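Side-chain contacts in G protein alpha subunit (Entamoeba histolytica, PDB 4FID), which binds GDP and probably GTP, and probably acts as the GTPase switch of a heterotrimeric G protein that relays transmembrane signals: residues 324-327 against 328-332; 53-56 against 57-61; 31-34 against 35-39. All blocks are in the same frame, centred on the assembly; numbering follows the deposited sequence.

Contact 1: 324-327 against 328-332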
# COMPACT_ATOMS: atom_id res chain seq x y z
N ASP A 324 -7.66 21.35 -1.31
CA ASP A 324 -7.94 22.59 -0.61
C ASP A 324 -6.76 22.98 0.23
O ASP A 324 -6.32 24.11 0.17
CB ASP A 324 -9.21 22.49 0.24
CG ASP A 324 -10.47 22.33 -0.61
OD1 ASP A 324 -10.60 23.01 -1.66
OD2 ASP A 324 -11.33 21.52 -0.20
N VAL A 325 -6.21 22.04 1.00
CA VAL A 325 -5.01 22.34 1.79
C VAL A 325 -3.87 22.87 0.90
O VAL A 325 -3.22 23.86 1.23
CB VAL A 325 -4.54 21.14 2.65
CG1 VAL A 325 -3.15 21.40 3.25
CG2 VAL A 325 -5.55 20.84 3.76
N ILE A 326 -3.64 22.23 -0.24
CA ILE A 326 -2.59 22.66 -1.16
C ILE A 326 -2.88 24.06 -1.71
O ILE A 326 -1.97 24.91 -1.76
CB ILE A 326 -2.38 21.63 -2.33
CG1 ILE A 326 -2.02 20.26 -1.78
CG2 ILE A 326 -1.28 22.08 -3.29
CD1 ILE A 326 -1.99 19.18 -2.82
N MSE A 327 -4.13 24.31 -2.11
CA MSE A 327 -4.53 25.63 -2.63
C MSE A 327 -4.43 26.73 -1.58
O MSE A 327 -3.92 27.82 -1.87
CB MSE A 327 -5.96 25.62 -3.18
CG MSE A 327 -6.27 24.49 -4.14
SE MSE A 327 -6.01 24.89 -6.02
CE MSE A 327 -4.38 25.97 -5.91
N LYS A 328 -4.95 26.45 -0.38
CA LYS A 328 -4.95 27.47 0.66
C LYS A 328 -3.51 27.86 0.93
O LYS A 328 -3.13 29.03 0.90
CB LYS A 328 -5.60 26.96 1.95
CG LYS A 328 -5.12 27.77 3.19
CD LYS A 328 -5.61 27.21 4.54
CE LYS A 328 -5.19 28.10 5.72
NZ LYS A 328 -3.72 28.12 6.00
N ASN A 329 -2.69 26.85 1.16
CA ASN A 329 -1.29 27.07 1.43
C ASN A 329 -0.59 27.89 0.36
O ASN A 329 0.12 28.83 0.68
CB ASN A 329 -0.58 25.74 1.66
CG ASN A 329 0.03 25.65 3.04
OD1 ASN A 329 -0.68 25.37 4.02
ND2 ASN A 329 1.34 25.90 3.14
N MSE A 330 -0.79 27.54 -0.91
CA MSE A 330 -0.09 28.23 -1.99
C MSE A 330 -0.48 29.70 -2.02
O MSE A 330 0.37 30.58 -2.19
CB MSE A 330 -0.37 27.59 -3.34
CG MSE A 330 0.46 26.36 -3.65
SE MSE A 330 -0.36 25.38 -5.14
CE MSE A 330 0.49 26.23 -6.67
N ALA A 331 -1.77 29.96 -1.85
CA ALA A 331 -2.25 31.33 -1.81
C ALA A 331 -1.50 32.13 -0.74
O ALA A 331 -0.95 33.21 -1.02
CB ALA A 331 -3.75 31.37 -1.57
N ALA A 332 -1.43 31.58 0.47
CA ALA A 332 -0.71 32.22 1.56
C ALA A 332 0.81 32.31 1.36
O ALA A 332 1.50 32.95 2.15
CB ALA A 332 -1.03 31.54 2.89
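The carboxamide of Asn329 is the flat group that approaches the preceding turn: Val325 O lies on its CB and OD1 side, 4.1 Å from Asn329 OD1, and since both atoms are acceptors the approach is not a bond. The nearer approach there is of a carbon: Asn329 CB lies 3.3 Å from Val325 O, the oxygen that also receives Asn329 N. Val230 and Tyr303, from two strands of the sheet, touch both Val325 and Asn329 and border this side of the helix. A quarter-turn round, Met330, a selenomethionine, runs alongside Ile326, the two side chains pointing the same way, and Met330 SE comes 3.9 Å from Ile326 CG2. With CG anti to its own carbonyl carbon (chi1 -81°), Met330 trails back along the helix, passing its CG 3.4 Å from Ile326 O, the oxygen that accepts Met330 N at 3.0 Å. Met327, also selenomethionine, arrives at a slant: bends at chi2 and chi3 bring its methyl toward Met330, with Met327 CE 4.1 Å from Met330 SE. The selenium of Met330 is therefore touched by two carbon groups from roughly perpendicular directions. Ile6 packs on Ile326, Met327 and Met330 alike, and Met336 covers Met327 and Ala331. Between the exposed residues Asp324 and Lys328 the link is the backbone bond from Lys328 N to Asp324 O, 2.8 Å. This apolar stripe, built from i+3 and i+4 neighbours, belongs to the C-terminal helix 312-332 of the Ras-like domain, which lies against the central sheet; in relatives this helix carries the receptor signal to the nucleotide site.

Contact 2: 53-56 against 57-61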
# COMPACT_ATOMS: atom_id res chain seq x y z
N MSE A 53 -0.66 -19.08 -2.29
CA MSE A 53 -1.31 -20.27 -1.75
C MSE A 53 -0.29 -21.34 -1.35
O MSE A 53 -0.48 -22.03 -0.36
CB MSE A 53 -2.37 -20.85 -2.70
CG MSE A 53 -3.12 -22.08 -2.12
SE MSE A 53 -4.11 -21.81 -0.40
CE MSE A 53 -5.64 -20.75 -1.00
N ARG A 54 0.79 -21.46 -2.13
CA ARG A 54 1.92 -22.29 -1.71
C ARG A 54 2.39 -21.84 -0.33
O ARG A 54 2.61 -22.66 0.55
CB ARG A 54 3.09 -22.21 -2.70
CG ARG A 54 2.83 -22.92 -4.01
CD ARG A 54 3.97 -22.74 -5.00
NE ARG A 54 3.72 -23.49 -6.23
CZ ARG A 54 4.44 -23.40 -7.35
NH1 ARG A 54 5.48 -22.57 -7.43
NH2 ARG A 54 4.10 -24.14 -8.40
N THR A 55 2.52 -20.52 -0.16
CA THR A 55 2.91 -19.92 1.12
C THR A 55 2.05 -20.42 2.28
O THR A 55 2.58 -20.82 3.32
CB THR A 55 2.79 -18.36 1.07
OG1 THR A 55 3.68 -17.84 0.09
CG2 THR A 55 3.10 -17.72 2.44
N LEU A 56 0.73 -20.37 2.12
CA LEU A 56 -0.18 -20.83 3.18
C LEU A 56 -0.05 -22.33 3.43
O LEU A 56 -0.03 -22.76 4.59
CB LEU A 56 -1.65 -20.45 2.88
CG LEU A 56 -2.12 -19.01 3.15
CD1 LEU A 56 -3.46 -18.66 2.48
CD2 LEU A 56 -2.20 -18.78 4.64
N ILE A 57 0.03 -23.12 2.37
CA ILE A 57 0.26 -24.57 2.54
C ILE A 57 1.53 -24.85 3.35
O ILE A 57 1.49 -25.61 4.32
CB ILE A 57 0.34 -25.32 1.20
CG1 ILE A 57 -0.94 -25.14 0.39
CG2 ILE A 57 0.61 -26.78 1.43
CD1 ILE A 57 -0.91 -25.78 -1.01
N GLU A 58 2.65 -24.25 2.93
CA GLU A 58 3.91 -24.35 3.66
C GLU A 58 3.78 -23.88 5.12
O GLU A 58 4.17 -24.59 6.05
CB GLU A 58 5.02 -23.58 2.94
CG GLU A 58 6.26 -23.34 3.78
CD GLU A 58 7.26 -22.42 3.09
OE1 GLU A 58 8.20 -21.93 3.76
OE2 GLU A 58 7.11 -22.18 1.87
N GLN A 59 3.23 -22.70 5.32
CA GLN A 59 2.96 -22.21 6.68
C GLN A 59 2.02 -23.12 7.50
O GLN A 59 2.18 -23.23 8.71
CB GLN A 59 2.45 -20.75 6.66
CG GLN A 59 3.49 -19.72 6.20
CD GLN A 59 4.78 -19.77 7.02
OE1 GLN A 59 4.75 -19.83 8.26
NE2 GLN A 59 5.92 -19.74 6.33
N SER A 60 1.06 -23.78 6.87
CA SER A 60 0.19 -24.63 7.67
C SER A 60 0.96 -25.81 8.27
O SER A 60 0.55 -26.37 9.28
CB SER A 60 -1.01 -25.15 6.88
OG SER A 60 -0.63 -26.18 6.00
N ALA A 61 2.08 -26.17 7.64
CA ALA A 61 2.93 -27.26 8.11
C ALA A 61 3.80 -26.77 9.26
O ALA A 61 3.87 -27.39 10.33
CB ALA A 61 3.81 -27.77 6.97
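Met53 and Ile57 meet one helical turn apart, with selenomethionine Met53 CG 4.5 Å from Ile57 CD1, a light apolar touch. Ile57 also folds back over the carbonyl of the preceding turn: CG1, anti to its own carbonyl carbon (chi1 -60°), lies 3.2 Å from Met53 O, the same oxygen that receives Ile57 N at 3.0 Å. Gln59 repeats the pattern, its CG 3.2 Å from Thr55 O and 4.3 Å from the methyl Thr55 CG2. Ser60 has two links to the preceding turn: its N donates to Leu56 O at 2.7 Å, while its hydroxyl donates to Ile57 O, with OG 2.8 Å from that oxygen. The hydroxyl reaches back because OG stands between the backbone N and the carbonyl carbon (chi1 76°), a common way for a helical serine to satisfy itself when buried. Farther out, Thr55 OG1 bonds to Thr51 O one turn earlier, and the guanidinium of Arg54 leaves the helix and bonds to the carbonyls of Glu75 and Asp80, joining the helix to the loop region that follows it. Leu97 and Trp98 pack on Met53, Leu97 also on Ile57, while Thr106 and Tyr107 reach Leu56 and Phe123 touches both Met53 and Leu56. A long helix, 42-62, against which the shorter helices 90-99, 101-108 and 119-124 pack, is characteristic of the all-helical domain of G-alpha subunits, which in these proteins faces the Ras-like domain across the nucleotide cleft.

Contact 3: 31-34 against 35-39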
# COMPACT_ATOMS: atom_id res chain seq x y z
N GLY A 31 -7.06 8.95 -16.90
CA GLY A 31 -7.96 8.17 -17.73
C GLY A 31 -8.01 6.69 -17.40
O GLY A 31 -8.42 5.86 -18.22
N GLY A 32 -7.61 6.33 -16.20
CA GLY A 32 -7.52 4.93 -15.87
C GLY A 32 -6.51 4.23 -16.76
O GLY A 32 -5.64 4.87 -17.35
N PHE A 33 -6.63 2.92 -16.83
CA PHE A 33 -5.70 2.11 -17.60
C PHE A 33 -6.44 1.40 -18.72
O PHE A 33 -7.43 0.71 -18.48
CB PHE A 33 -5.00 1.10 -16.70
CG PHE A 33 -4.18 1.75 -15.62
CD1 PHE A 33 -4.78 2.22 -14.45
CD2 PHE A 33 -2.80 1.90 -15.77
CE1 PHE A 33 -4.03 2.83 -13.46
CE2 PHE A 33 -2.04 2.50 -14.78
CZ PHE A 33 -2.66 2.97 -13.62
N PRO A 34 -5.97 1.60 -19.95
CA PRO A 34 -6.54 0.95 -21.14
C PRO A 34 -6.21 -0.53 -21.19
O PRO A 34 -5.24 -0.99 -20.60
CB PRO A 34 -5.87 1.69 -22.30
CG PRO A 34 -4.64 2.31 -21.71
CD PRO A 34 -4.98 2.63 -20.29
N GLU A 35 -7.03 -1.27 -21.91
CA GLU A 35 -6.92 -2.71 -21.96
C GLU A 35 -5.50 -3.22 -22.19
O GLU A 35 -5.10 -4.19 -21.56
CB GLU A 35 -7.87 -3.30 -23.01
CG GLU A 35 -7.87 -4.82 -23.03
CD GLU A 35 -8.78 -5.40 -24.10
OE1 GLU A 35 -9.45 -4.62 -24.81
OE2 GLU A 35 -8.83 -6.64 -24.22
N GLN A 36 -4.74 -2.59 -23.09
CA GLN A 36 -3.41 -3.14 -23.39
C GLN A 36 -2.41 -2.94 -22.25
O GLN A 36 -1.53 -3.77 -22.06
CB GLN A 36 -2.84 -2.66 -24.74
CG GLN A 36 -2.71 -1.16 -24.88
CD GLN A 36 -3.91 -0.54 -25.55
OE1 GLN A 36 -4.53 -1.15 -26.43
NE2 GLN A 36 -4.25 0.68 -25.15
N GLU A 37 -2.56 -1.85 -21.50
CA GLU A 37 -1.72 -1.63 -20.33
C GLU A 37 -2.07 -2.64 -19.24
O GLU A 37 -1.20 -3.30 -18.66
CB GLU A 37 -1.87 -0.20 -19.81
CG GLU A 37 -0.92 0.17 -18.69
CD GLU A 37 -0.68 1.67 -18.61
OE1 GLU A 37 -1.29 2.42 -19.41
OE2 GLU A 37 0.12 2.10 -17.74
N ARG A 38 -3.37 -2.78 -18.98
CA ARG A 38 -3.84 -3.79 -18.04
C ARG A 38 -3.37 -5.21 -18.35
O ARG A 38 -2.97 -5.95 -17.45
CB ARG A 38 -5.37 -3.75 -17.97
CG ARG A 38 -5.93 -2.65 -17.09
CD ARG A 38 -7.40 -2.85 -16.91
NE ARG A 38 -8.10 -2.12 -17.94
CZ ARG A 38 -8.88 -2.67 -18.85
NH1 ARG A 38 -9.09 -3.98 -18.84
NH2 ARG A 38 -9.45 -1.90 -19.77
N ALA A 39 -3.41 -5.61 -19.62
CA ALA A 39 -3.09 -6.99 -19.97
C ALA A 39 -1.65 -7.36 -19.65
O ALA A 39 -1.33 -8.53 -19.49
CB ALA A 39 -3.44 -7.30 -21.45
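Phe33 and Pro34 run extended until the chain turns at Glu35 into helix 35-39, Pro34 standing at the N-cap with psi 157° and its O accepting Arg38 N at 3.1 Å and, more weakly, Glu37 N. Arg38 is bonded to the loop a second time by its side chain: bent at chi3, it turns back so that Arg38 NE donates to Phe33 O at 3.0 Å, fairly straight (163°). The oxygen lies in the guanidinium plane, at its edge, but the donor stands well above the carbonyl plane of Phe33. Glu35 CA sits against one guanidinium face, offset toward its rim, and Arg38 NH1 bonds to Pro136 O. This loop and short helix follow the P-loop helix 18-28 and precede helix 42-62, the place of the first linker between the Ras-like and all-helical domains in G-alpha proteins. The Phe33 ring leans on that P-loop helix through Lys23, Lys26 and Ile27. At the ring's edge comes Glu37, with OE2 3.5 Å from Phe33 CD2 and the carboxylate plane 84° to the ring; Glu37 CG lies in the ring plane. Glu37 is directed there by CG anti to the backbone N and an extended chain beyond it, and OE1 makes a long, weak ion pair with Lys26. On the solvent side, Gln36 NE2 passes 3.4 Å from Pro34 CB.

Overall arrangement
From the N terminus, contact 3 comes first, joining the loop after the P-loop helix 18-28 to helix 35-39 on the way out of the Ras-like domain. Contact 2 follows within the next helix, 42-62, which packs on other helices of the all-helical domain; its centre is about 33 Å from that of contact 3. Contact 1 stays within helix 312-332 near the chain's end, packed on the central sheet of the Ras-like domain. Each pairs two abutting segments, residues one helical turn or so apart, so none closes a long loop and the three are in series, without nesting or crossing. Contacts 1 and 2 stand on opposite sides of the chain's centre, about 50 Å apart between centres.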